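Local coordinates for protein alkyl hydroperoxide reductase E (Mycobacterium tuberculosis, PDB 5C04) that probably reduces hydrogen peroxide and organic hydroperoxides to water and alcohols as a mycoredoxin-dependent, thiol-specific peroxidase, protecting the cell from oxidative stress, at residues L34-I45 and P136-W145; C46-L57 and W81-F89. The protein carries 1 engineered substitution. All blocks are in the same frame, centred on the assembly; numbering follows the deposited sequence. Where two conformers were deposited one is given.

Contact 1 (L34-I45 and P136-W145). Engineered in segment 34-45: His38 (natural residue Phe).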
loop_
_atom_site.group_PDB
_atom_site.type_symbol
_atom_site.label_atom_id
_atom_site.label_comp_id
_atom_site.label_asym_id
_atom_site.label_seq_id
_atom_site.Cartn_x
_atom_site.Cartn_y
_atom_site.Cartn_z
ATOM N N LEU A 34 19.733 -11.157 5.487
ATOM C CA LEU A 34 19.788 -9.723 5.248
ATOM C C LEU A 34 18.342 -9.234 5.177
ATOM O O LEU A 34 17.577 -9.686 4.309
ATOM C CB LEU A 34 20.474 -9.414 3.921
ATOM C CG LEU A 34 20.600 -7.942 3.543
ATOM C CD1 LEU A 34 21.537 -7.173 4.453
ATOM C CD2 LEU A 34 21.024 -7.810 2.090
ATOM N N LEU A 35 18.009 -8.343 6.094
ATOM C CA LEU A 35 16.675 -7.680 6.115
ATOM C C LEU A 35 16.817 -6.277 5.575
ATOM O O LEU A 35 17.518 -5.442 6.178
ATOM C CB LEU A 35 16.138 -7.589 7.541
ATOM C CG LEU A 35 15.988 -8.917 8.287
ATOM C CD1 LEU A 35 15.458 -8.677 9.683
ATOM C CD2 LEU A 35 15.102 -9.888 7.529
ATOM N N VAL A 36 16.174 -6.018 4.425
ATOM C CA VAL A 36 16.223 -4.703 3.778
ATOM C C VAL A 36 14.834 -4.040 3.904
ATOM O O VAL A 36 13.933 -4.240 3.071
ATOM C CB VAL A 36 16.672 -4.792 2.301
ATOM C CG1 VAL A 36 16.785 -3.389 1.699
ATOM C CG2 VAL A 36 18.013 -5.570 2.186
ATOM N N PHE A 37 14.678 -3.268 4.961
ATOM C CA PHE A 37 13.458 -2.427 5.111
ATOM C C PHE A 37 13.553 -1.276 4.137
ATOM O O PHE A 37 14.628 -0.701 3.949
ATOM C CB PHE A 37 13.329 -1.897 6.538
ATOM C CG PHE A 37 12.985 -2.955 7.552
ATOM C CD1 PHE A 37 13.980 -3.694 8.192
ATOM C CD2 PHE A 37 11.666 -3.193 7.905
ATOM C CE1 PHE A 37 13.662 -4.654 9.150
ATOM C CE2 PHE A 37 11.341 -4.144 8.868
ATOM C CZ PHE A 37 12.335 -4.877 9.472
ATOM N N HIS A 38 12.427 -0.890 3.531
ATOM C CA HIS A 38 12.452 0.266 2.643
ATOM C C HIS A 38 11.080 0.924 2.584
ATOM O O HIS A 38 10.072 0.263 2.854
ATOM C CB HIS A 38 12.971 -0.089 1.256
ATOM C CG HIS A 38 12.056 -0.960 0.494
ATOM N ND1 HIS A 38 11.158 -0.441 -0.416
ATOM C CD2 HIS A 38 11.808 -2.291 0.561
ATOM C CE1 HIS A 38 10.435 -1.423 -0.910
ATOM N NE2 HIS A 38 10.805 -2.548 -0.347
ATOM N N PRO A 39 11.050 2.226 2.259
ATOM C CA PRO A 39 9.798 2.967 2.210
ATOM C C PRO A 39 8.649 2.442 1.329
ATOM O O PRO A 39 7.595 2.076 1.862
ATOM C CB PRO A 39 10.256 4.356 1.751
ATOM C CG PRO A 39 11.585 4.516 2.367
ATOM C CD PRO A 39 12.206 3.130 2.355
ATOM N N LEU A 40 8.805 2.423 0.006
ATOM C CA LEU A 40 7.655 2.218 -0.858
ATOM C C LEU A 40 8.011 1.695 -2.231
ATOM O O LEU A 40 8.867 2.258 -2.932
ATOM C CB LEU A 40 6.894 3.528 -1.078
ATOM C CG LEU A 40 6.024 4.105 0.060
ATOM C CD1 LEU A 40 5.463 5.467 -0.359
ATOM C CD2 LEU A 40 4.926 3.129 0.450
ATOM N N ALA A 41 7.283 0.647 -2.654
ATOM C CA ALA A 41 7.307 0.235 -4.044
ATOM C C ALA A 41 7.050 1.399 -4.988
ATOM O O ALA A 41 6.271 2.297 -4.674
ATOM C CB ALA A 41 6.273 -0.843 -4.295
ATOM N N PHE A 42 7.705 1.354 -6.146
ATOM C CA PHE A 42 7.448 2.286 -7.255
ATOM C C PHE A 42 7.837 3.701 -6.882
ATOM O O PHE A 42 7.191 4.685 -7.359
ATOM C CB PHE A 42 5.988 2.328 -7.698
ATOM C CG PHE A 42 5.389 1.012 -8.043
ATOM C CD1 PHE A 42 5.741 0.336 -9.197
ATOM C CD2 PHE A 42 4.374 0.490 -7.239
ATOM C CE1 PHE A 42 5.113 -0.876 -9.525
ATOM C CE2 PHE A 42 3.771 -0.713 -7.567
ATOM C CZ PHE A 42 4.160 -1.380 -8.679
ATOM N N THR A 43 8.828 3.841 -6.016
ATOM C CA THR A 43 9.481 5.119 -5.790
ATOM C C THR A 43 10.956 5.052 -6.193
ATOM O O THR A 43 11.570 3.985 -6.238
ATOM C CB THR A 43 9.314 5.633 -4.339
ATOM O OG1 THR A 43 9.967 4.753 -3.437
ATOM C CG2 THR A 43 7.870 5.805 -3.974
ATOM N N GLY A 44 11.544 6.207 -6.474
ATOM C CA GLY A 44 12.845 6.257 -7.163
ATOM C C GLY A 44 13.996 5.666 -6.415
ATOM O O GLY A 44 14.756 4.864 -6.963
ATOM N N ILE A 45 14.198 6.096 -5.184
ATOM C CA ILE A 45 15.329 5.609 -4.414
ATOM C C ILE A 45 15.162 4.109 -4.088
ATOM O O ILE A 45 16.101 3.328 -4.251
ATOM C CB ILE A 45 15.622 6.435 -3.154
ATOM C CG1 ILE A 45 16.000 7.869 -3.564
ATOM C CG2 ILE A 45 16.719 5.785 -2.332
ATOM C CD1 ILE A 45 16.129 8.781 -2.366
ATOM N N PRO A 136 14.506 8.257 4.560
ATOM C CA PRO A 136 13.950 7.955 3.235
ATOM C C PRO A 136 14.650 8.678 2.089
ATOM O O PRO A 136 14.714 8.167 0.973
ATOM C CB PRO A 136 12.476 8.368 3.366
ATOM C CG PRO A 136 12.182 8.162 4.816
ATOM C CD PRO A 136 13.444 8.587 5.523
ATOM N N GLY A 137 15.183 9.857 2.356
ATOM C CA GLY A 137 15.887 10.612 1.323
ATOM C C GLY A 137 17.328 10.244 1.091
ATOM O O GLY A 137 17.958 10.836 0.214
ATOM N N GLU A 138 17.855 9.278 1.850
ATOM C CA GLU A 138 19.219 8.827 1.764
ATOM C C GLU A 138 19.293 7.512 0.985
ATOM O O GLU A 138 18.260 6.872 0.747
ATOM C CB GLU A 138 19.794 8.617 3.161
ATOM C CG GLU A 138 19.984 9.911 3.946
ATOM C CD GLU A 138 20.634 9.648 5.286
ATOM O OE1 GLU A 138 19.916 9.208 6.214
ATOM O OE2 GLU A 138 21.865 9.888 5.402
ATOM N N VAL A 139 20.496 7.144 0.574
ATOM C CA VAL A 139 20.798 5.906 -0.147
ATOM C C VAL A 139 21.844 5.129 0.616
ATOM O O VAL A 139 22.885 5.688 0.973
ATOM C CB VAL A 139 21.357 6.178 -1.569
ATOM C CG1 VAL A 139 21.579 4.871 -2.332
ATOM C CG2 VAL A 139 20.412 7.085 -2.300
ATOM N N ARG A 140 21.622 3.828 0.829
ATOM C CA ARG A 140 22.553 3.006 1.587
ATOM C C ARG A 140 23.738 2.563 0.734
ATOM O O ARG A 140 23.646 2.515 -0.499
ATOM C CB ARG A 140 21.824 1.804 2.185
ATOM C CG ARG A 140 20.839 2.211 3.252
ATOM C CD ARG A 140 19.950 1.052 3.649
ATOM N NE ARG A 140 18.856 0.909 2.711
ATOM C CZ ARG A 140 17.736 0.244 2.988
ATOM N NH1 ARG A 140 17.630 -0.451 4.118
ATOM N NH2 ARG A 140 16.749 0.262 2.114
ATOM N N ASP A 141 24.844 2.252 1.415
ATOM C CA ASP A 141 26.050 1.716 0.807
ATOM C C ASP A 141 26.037 0.195 0.969
ATOM O O ASP A 141 26.284 -0.335 2.050
ATOM C CB ASP A 141 27.262 2.333 1.515
ATOM C CG ASP A 141 28.579 1.887 0.934
ATOM O OD1 ASP A 141 28.598 1.028 0.035
ATOM O OD2 ASP A 141 29.605 2.426 1.411
ATOM N N GLN A 142 25.695 -0.498 -0.115
ATOM C CA GLN A 142 25.527 -1.938 -0.077
ATOM C C GLN A 142 26.841 -2.739 0.127
ATOM O O GLN A 142 26.809 -3.895 0.487
ATOM C CB GLN A 142 24.725 -2.424 -1.289
ATOM C CG GLN A 142 23.353 -1.756 -1.372
ATOM C CD GLN A 142 22.403 -2.367 -2.394
ATOM O OE1 GLN A 142 22.661 -3.432 -2.940
ATOM N NE2 GLN A 142 21.298 -1.682 -2.657
ATOM N N ARG A 143 27.975 -2.062 -0.001
ATOM C CA ARG A 143 29.245 -2.693 0.388
ATOM C C ARG A 143 29.263 -3.159 1.850
ATOM O O ARG A 143 29.870 -4.160 2.203
ATOM C CB ARG A 143 30.423 -1.733 0.182
ATOM C CG ARG A 143 30.586 -1.140 -1.201
ATOM C CD ARG A 143 31.818 -0.231 -1.195
ATOM N NE ARG A 143 31.703 0.793 -0.148
ATOM C CZ ARG A 143 32.712 1.389 0.488
ATOM N NH1 ARG A 143 33.984 1.108 0.192
ATOM N NH2 ARG A 143 32.441 2.293 1.429
ATOM N N LEU A 144 28.573 -2.418 2.710
ATOM C CA LEU A 144 28.499 -2.753 4.113
ATOM C C LEU A 144 27.719 -4.061 4.307
ATOM O O LEU A 144 27.989 -4.869 5.196
ATOM C CB LEU A 144 27.876 -1.598 4.896
ATOM C CG LEU A 144 28.462 -0.183 4.672
ATOM C CD1 LEU A 144 27.653 0.854 5.447
ATOM C CD2 LEU A 144 29.926 -0.090 5.036
ATOM N N TRP A 145 26.707 -4.262 3.460
ATOM C CA TRP A 145 25.894 -5.447 3.550
ATOM C C TRP A 145 26.648 -6.697 3.162
ATOM O O TRP A 145 26.623 -7.672 3.868
ATOM C CB TRP A 145 24.681 -5.334 2.599
ATOM C CG TRP A 145 23.824 -4.093 2.735
ATOM C CD1 TRP A 145 23.918 -3.073 3.667
ATOM C CD2 TRP A 145 22.685 -3.774 1.921
ATOM N NE1 TRP A 145 22.940 -2.130 3.431
ATOM C CE2 TRP A 145 22.155 -2.555 2.387
ATOM C CE3 TRP A 145 22.075 -4.413 0.835
ATOM C CZ2 TRP A 145 21.018 -1.969 1.816
ATOM C CZ3 TRP A 145 20.960 -3.836 0.281
ATOM C CH2 TRP A 145 20.466 -2.619 0.750
#

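Contact 2 (C46-L57 and W81-F89)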
loop_
_atom_site.group_PDB
_atom_site.type_symbol
_atom_site.label_atom_id
_atom_site.label_comp_id
_atom_site.label_asym_id
_atom_site.label_seq_id
_atom_site.Cartn_x
_atom_site.Cartn_y
_atom_site.Cartn_z
ATOM N N CYS A 46 13.975 3.692 -3.666
ATOM C CA CYS A 46 13.720 2.265 -3.405
ATOM C C CYS A 46 13.990 1.436 -4.656
ATOM O O CYS A 46 14.560 0.363 -4.557
ATOM C CB CYS A 46 12.285 2.046 -2.930
ATOM S SG CYS A 46 11.956 2.743 -1.282
ATOM N N GLN A 47 13.564 1.914 -5.822
ATOM C CA GLN A 47 13.831 1.224 -7.086
ATOM C C GLN A 47 15.334 1.069 -7.299
ATOM O O GLN A 47 15.810 -0.025 -7.643
ATOM C CB GLN A 47 13.206 1.976 -8.275
ATOM C CG GLN A 47 13.317 1.164 -9.576
ATOM C CD GLN A 47 12.226 0.143 -9.678
ATOM O OE1 GLN A 47 11.040 0.483 -9.608
ATOM N NE2 GLN A 47 12.596 -1.135 -9.784
ATOM N N GLY A 48 16.086 2.113 -7.073
ATOM C CA GLY A 48 17.524 2.047 -7.261
ATOM C C GLY A 48 18.149 1.034 -6.336
ATOM O O GLY A 48 19.060 0.290 -6.735
ATOM N N GLU A 49 17.747 1.053 -5.069
ATOM C CA GLU A 49 18.341 0.138 -4.086
ATOM C C GLU A 49 18.013 -1.305 -4.408
ATOM O O GLU A 49 18.907 -2.157 -4.387
ATOM C CB GLU A 49 17.903 0.472 -2.662
ATOM C CG GLU A 49 18.291 1.866 -2.190
ATOM C CD GLU A 49 18.223 1.973 -0.681
ATOM O OE1 GLU A 49 17.092 1.869 -0.161
ATOM O OE2 GLU A 49 19.296 2.096 -0.002
ATOM N N LEU A 50 16.765 -1.615 -4.700
ATOM C CA LEU A 50 16.420 -3.007 -5.014
ATOM C C LEU A 50 16.928 -3.436 -6.389
ATOM O O LEU A 50 17.227 -4.600 -6.573
ATOM C CB LEU A 50 14.930 -3.283 -4.810
ATOM C CG LEU A 50 14.456 -3.280 -3.349
ATOM C CD1 LEU A 50 13.065 -3.927 -3.286
ATOM C CD2 LEU A 50 15.411 -3.897 -2.366
ATOM N N ASP A 51 17.033 -2.520 -7.347
ATOM C CA ASP A 51 17.650 -2.859 -8.639
ATOM C C ASP A 51 19.097 -3.226 -8.439
ATOM O O ASP A 51 19.571 -4.187 -9.081
ATOM C CB ASP A 51 17.498 -1.713 -9.657
ATOM C CG ASP A 51 16.085 -1.580 -10.211
ATOM O OD1 ASP A 51 15.160 -2.382 -9.878
ATOM O OD2 ASP A 51 15.876 -0.672 -11.061
ATOM N N GLN A 52 19.824 -2.509 -7.588
ATOM C CA GLN A 52 21.236 -2.850 -7.302
ATOM C C GLN A 52 21.280 -4.239 -6.648
ATOM O O GLN A 52 22.126 -5.073 -6.995
ATOM C CB GLN A 52 21.905 -1.749 -6.446
ATOM C CG GLN A 52 23.188 -2.108 -5.675
ATOM C CD GLN A 52 24.494 -1.890 -6.418
ATOM O OE1 GLN A 52 24.549 -1.243 -7.456
ATOM N NE2 GLN A 52 25.552 -2.483 -5.898
ATOM N N LEU A 53 20.391 -4.491 -5.694
ATOM C CA LEU A 53 20.344 -5.806 -5.023
ATOM C C LEU A 53 20.089 -6.910 -6.060
ATOM O O LEU A 53 20.803 -7.942 -6.094
ATOM C CB LEU A 53 19.236 -5.795 -3.965
ATOM C CG LEU A 53 19.279 -6.869 -2.875
ATOM C CD1 LEU A 53 18.274 -6.547 -1.776
ATOM C CD2 LEU A 53 19.004 -8.237 -3.446
ATOM N N ARG A 54 19.117 -6.683 -6.925
ATOM C CA ARG A 54 18.768 -7.585 -8.045
ATOM C C ARG A 54 19.992 -7.880 -8.915
ATOM O O ARG A 54 20.280 -9.053 -9.205
ATOM C CB ARG A 54 17.663 -6.960 -8.916
ATOM C CG ARG A 54 17.327 -7.705 -10.208
ATOM C CD ARG A 54 16.559 -6.833 -11.183
ATOM N NE ARG A 54 17.395 -5.742 -11.681
ATOM C CZ ARG A 54 16.980 -4.641 -12.305
ATOM N NH1 ARG A 54 15.688 -4.373 -12.475
ATOM N NH2 ARG A 54 17.879 -3.755 -12.710
ATOM N N ASP A 55 20.695 -6.822 -9.315
ATOM C CA ASP A 55 21.848 -6.930 -10.235
ATOM C C ASP A 55 22.990 -7.751 -9.600
ATOM O O ASP A 55 23.859 -8.292 -10.325
ATOM C CB ASP A 55 22.349 -5.524 -10.632
ATOM C CG ASP A 55 21.379 -4.768 -11.530
ATOM O OD1 ASP A 55 20.387 -5.334 -12.032
ATOM O OD2 ASP A 55 21.635 -3.556 -11.746
ATOM N N HIS A 56 23.029 -7.839 -8.273
ATOM C CA HIS A 56 24.069 -8.574 -7.554
ATOM C C HIS A 56 23.523 -9.680 -6.666
ATOM O O HIS A 56 24.120 -10.028 -5.659
ATOM C CB HIS A 56 24.885 -7.576 -6.733
ATOM C CG HIS A 56 25.623 -6.591 -7.581
ATOM N ND1 HIS A 56 25.087 -5.381 -7.970
ATOM C CD2 HIS A 56 26.847 -6.664 -8.155
ATOM C CE1 HIS A 56 25.957 -4.744 -8.733
ATOM N NE2 HIS A 56 27.032 -5.499 -8.857
ATOM N N LEU A 57 22.361 -10.215 -7.027
ATOM C CA LEU A 57 21.629 -11.110 -6.129
ATOM C C LEU A 57 22.422 -12.323 -5.628
ATOM O O LEU A 57 22.298 -12.672 -4.468
ATOM C CB LEU A 57 20.313 -11.551 -6.779
ATOM C CG LEU A 57 19.364 -12.373 -5.914
ATOM C CD1 LEU A 57 18.945 -11.606 -4.664
ATOM C CD2 LEU A 57 18.182 -12.819 -6.748
ATOM N N TRP A 81 5.304 -4.990 -8.885
ATOM C CA TRP A 81 6.594 -4.316 -8.845
ATOM C C TRP A 81 7.713 -5.324 -9.140
ATOM O O TRP A 81 8.614 -5.051 -9.941
ATOM C CB TRP A 81 6.805 -3.659 -7.487
ATOM C CG TRP A 81 7.939 -2.671 -7.453
ATOM C CD1 TRP A 81 8.353 -1.841 -8.455
ATOM C CD2 TRP A 81 8.808 -2.409 -6.341
ATOM N NE1 TRP A 81 9.409 -1.067 -8.036
ATOM C CE2 TRP A 81 9.709 -1.394 -6.738
ATOM C CE3 TRP A 81 8.885 -2.914 -5.056
ATOM C CZ2 TRP A 81 10.684 -0.892 -5.886
ATOM C CZ3 TRP A 81 9.868 -2.420 -4.203
ATOM C CH2 TRP A 81 10.755 -1.419 -4.625
ATOM N N ALA A 82 7.624 -6.495 -8.510
ATOM C CA ALA A 82 8.628 -7.541 -8.711
ATOM C C ALA A 82 8.620 -8.078 -10.132
ATOM O O ALA A 82 9.706 -8.267 -10.731
ATOM C CB ALA A 82 8.418 -8.691 -7.741
ATOM N N THR A 83 7.437 -8.296 -10.685
ATOM C CA THR A 83 7.345 -8.768 -12.076
ATOM C C THR A 83 7.935 -7.753 -13.052
ATOM O O THR A 83 8.753 -8.099 -13.917
ATOM C CB THR A 83 5.903 -9.109 -12.455
ATOM O OG1 THR A 83 5.452 -10.157 -11.603
ATOM C CG2 THR A 83 5.820 -9.530 -13.923
ATOM N N GLN A 84 7.550 -6.487 -12.924
ATOM C CA GLN A 84 8.030 -5.469 -13.838
ATOM C C GLN A 84 9.526 -5.157 -13.658
ATOM O O GLN A 84 10.208 -4.727 -14.600
ATOM C CB GLN A 84 7.135 -4.225 -13.711
ATOM C CG GLN A 84 5.713 -4.510 -14.174
ATOM C CD GLN A 84 4.781 -3.313 -14.134
ATOM O OE1 GLN A 84 5.189 -2.181 -13.850
ATOM N NE2 GLN A 84 3.517 -3.558 -14.458
ATOM N N SER A 85 10.063 -5.381 -12.455
ATOM C CA SER A 85 11.458 -5.072 -12.147
ATOM C C SER A 85 12.392 -6.281 -12.255
ATOM O O SER A 85 13.622 -6.116 -12.118
ATOM C CB SER A 85 11.590 -4.509 -10.724
ATOM O OG SER A 85 10.732 -3.380 -10.541
ATOM N N GLY A 86 11.818 -7.470 -12.418
ATOM C CA GLY A 86 12.599 -8.691 -12.426
ATOM C C GLY A 86 13.168 -9.076 -11.083
ATOM O O GLY A 86 14.304 -9.643 -11.017
ATOM N N PHE A 87 12.420 -8.811 -10.000
ATOM C CA PHE A 87 12.862 -9.207 -8.659
ATOM C C PHE A 87 12.396 -10.644 -8.418
ATOM O O PHE A 87 11.188 -10.930 -8.491
ATOM C CB PHE A 87 12.248 -8.313 -7.557
ATOM C CG PHE A 87 12.583 -6.852 -7.644
ATOM C CD1 PHE A 87 13.752 -6.385 -8.221
ATOM C CD2 PHE A 87 11.697 -5.932 -7.112
ATOM C CE1 PHE A 87 14.038 -5.032 -8.243
ATOM C CE2 PHE A 87 11.987 -4.578 -7.129
ATOM C CZ PHE A 87 13.145 -4.134 -7.700
ATOM N N THR A 88 13.338 -11.542 -8.119
ATOM C CA THR A 88 12.993 -12.932 -7.784
ATOM C C THR A 88 13.163 -13.280 -6.310
ATOM O O THR A 88 12.833 -14.398 -5.892
ATOM C CB THR A 88 13.830 -13.928 -8.609
ATOM O OG1 THR A 88 15.215 -13.747 -8.306
ATOM C CG2 THR A 88 13.600 -13.724 -10.093
ATOM N N PHE A 89 13.715 -12.360 -5.526
ATOM C CA PHE A 89 13.832 -12.539 -4.088
ATOM C C PHE A 89 12.506 -12.164 -3.409
ATOM O O PHE A 89 11.650 -11.526 -4.051
ATOM C CB PHE A 89 15.015 -11.715 -3.529
ATOM C CG PHE A 89 15.002 -10.251 -3.940
ATOM C CD1 PHE A 89 15.622 -9.834 -5.116
ATOM C CD2 PHE A 89 14.339 -9.295 -3.168
ATOM C CE1 PHE A 89 15.590 -8.502 -5.503
ATOM C CE2 PHE A 89 14.309 -7.955 -3.565
ATOM C CZ PHE A 89 14.953 -7.563 -4.726
#

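Contact 1 (L34-I45 and P136-W145)
The active-site loop of the peroxiredoxin fold leaves strand 32-37 here and is crossed by residues 136-145, with Arg140 reaching the carbonyl of Phe37 near the end of the strand. The guanidinium meets Phe37 O end-on: NH1 and NH2 of Arg140 each lie 3.0 Å from it, so a single oxygen receives two N-H groups. Neither bond is straight, the N-H...O angles being 137° and 140°, because the oxygen sits in the cleft between the two nitrogens and somewhat out of the guanidinium plane. The NH1 donor lies in the carbonyl plane, whereas the NH2 donor is tilted from it. A bend at chi3 (-82°) turns the arginine chain inward, past Val36, whose CG1 comes within 3.7 Å of Arg140 NH2. Both methyls of Val36 also touch the six-membered ring of Trp145, CG1 at 3.9 Å from CH2, and Leu34 CD2 approaches the same ring at 3.8 Å from Trp145 CE3. The indole thus packs across two alternate strand residues, while its NE1 bonds to Glu132. Toward the active-site end, Pro39 CG meets Pro136 CB at 4.1 Å, the two side chains crossing at about a right angle. Ile45, in the first turn of helix 44-55, extends its CD1 to the carbonyl oxygens of Pro136 and Gly137 and lays CG2 beside Val139 CG2 (3.9 Å). His38 is an engineered residue (naturally Phe) whose CB borders Arg140 NH2. Glu49 is a second partner of Arg140 NH2, and Thr119 OG1 bonds to NH1. With these partners and Phe37 O, the buried guanidinium is held by several acceptors at once, which fixes its rotation and probably offsets the cost of burying its charge.

Contact 2 (C46-L57 and W81-F89)
Gln47 sets CG opposite its backbone N and then folds at chi2 (82°), which carries its amide from helix 44-55 to Trp81 and Ser85. There OE1 accepts from Trp81 NE1 at 2.7 Å, nearly straight at 164°; the acceptor lies in the indole plane, but the donor stands above the plane of the amide carbonyl. Gln47 NE2 gives to Ser85 OG at 3.0 Å and to Asp51 OD1, and so the amide's orientation is set by three bonds. Ser85 OG in turn donates to Trp81 O. Two turns after Gln47, Arg54, bent at chi3, directs NH1 to Ser85 O (2.7 Å), while NE and NH2 both hold Asp55 OD1. Beside these polar bonds Leu50 touches both rings, CB against Phe87 CZ at 3.5 Å and CD1 against Trp81 CZ3 at 3.7 Å. Phe87 turns its edge to Asp51 OD1, and its CE2 stands over the indole of Trp81. Leu53 CD2 lies over a face of Phe89 in a CH-pi contact, 4.2 Å from the ring centroid. Segments 46-55 and 81-85 cross at -60°, the second helix ending at Gly86 in a Schellman motif. This helix pair of the thioredoxin fold sets Trp81 CH2 against CB of Cys46, the active-site cysteine by similarity.

How the contacts relate
Helix 44-55 joins the two contacts, whose centres are 11 Å apart: its first two residues belong to contact 1 and the rest to contact 2, which is nested inside the chain loop that contact 1 closes. Glu49 bridges them, its OE1 lying 2.8 Å from Arg140 NH2 in a salt bridge, while its carbonyl O is 3.0 Å from Gln142 NE2, a probable hydrogen bond. Arg117 is a second salt-bridge partner of Glu49. The active-site Cys46, assigned by similarity, sits at the junction, with SG 3.4 Å from ND1 of the engineered His38. Trp81 of contact 2 also meets Phe42 of the active-site loop.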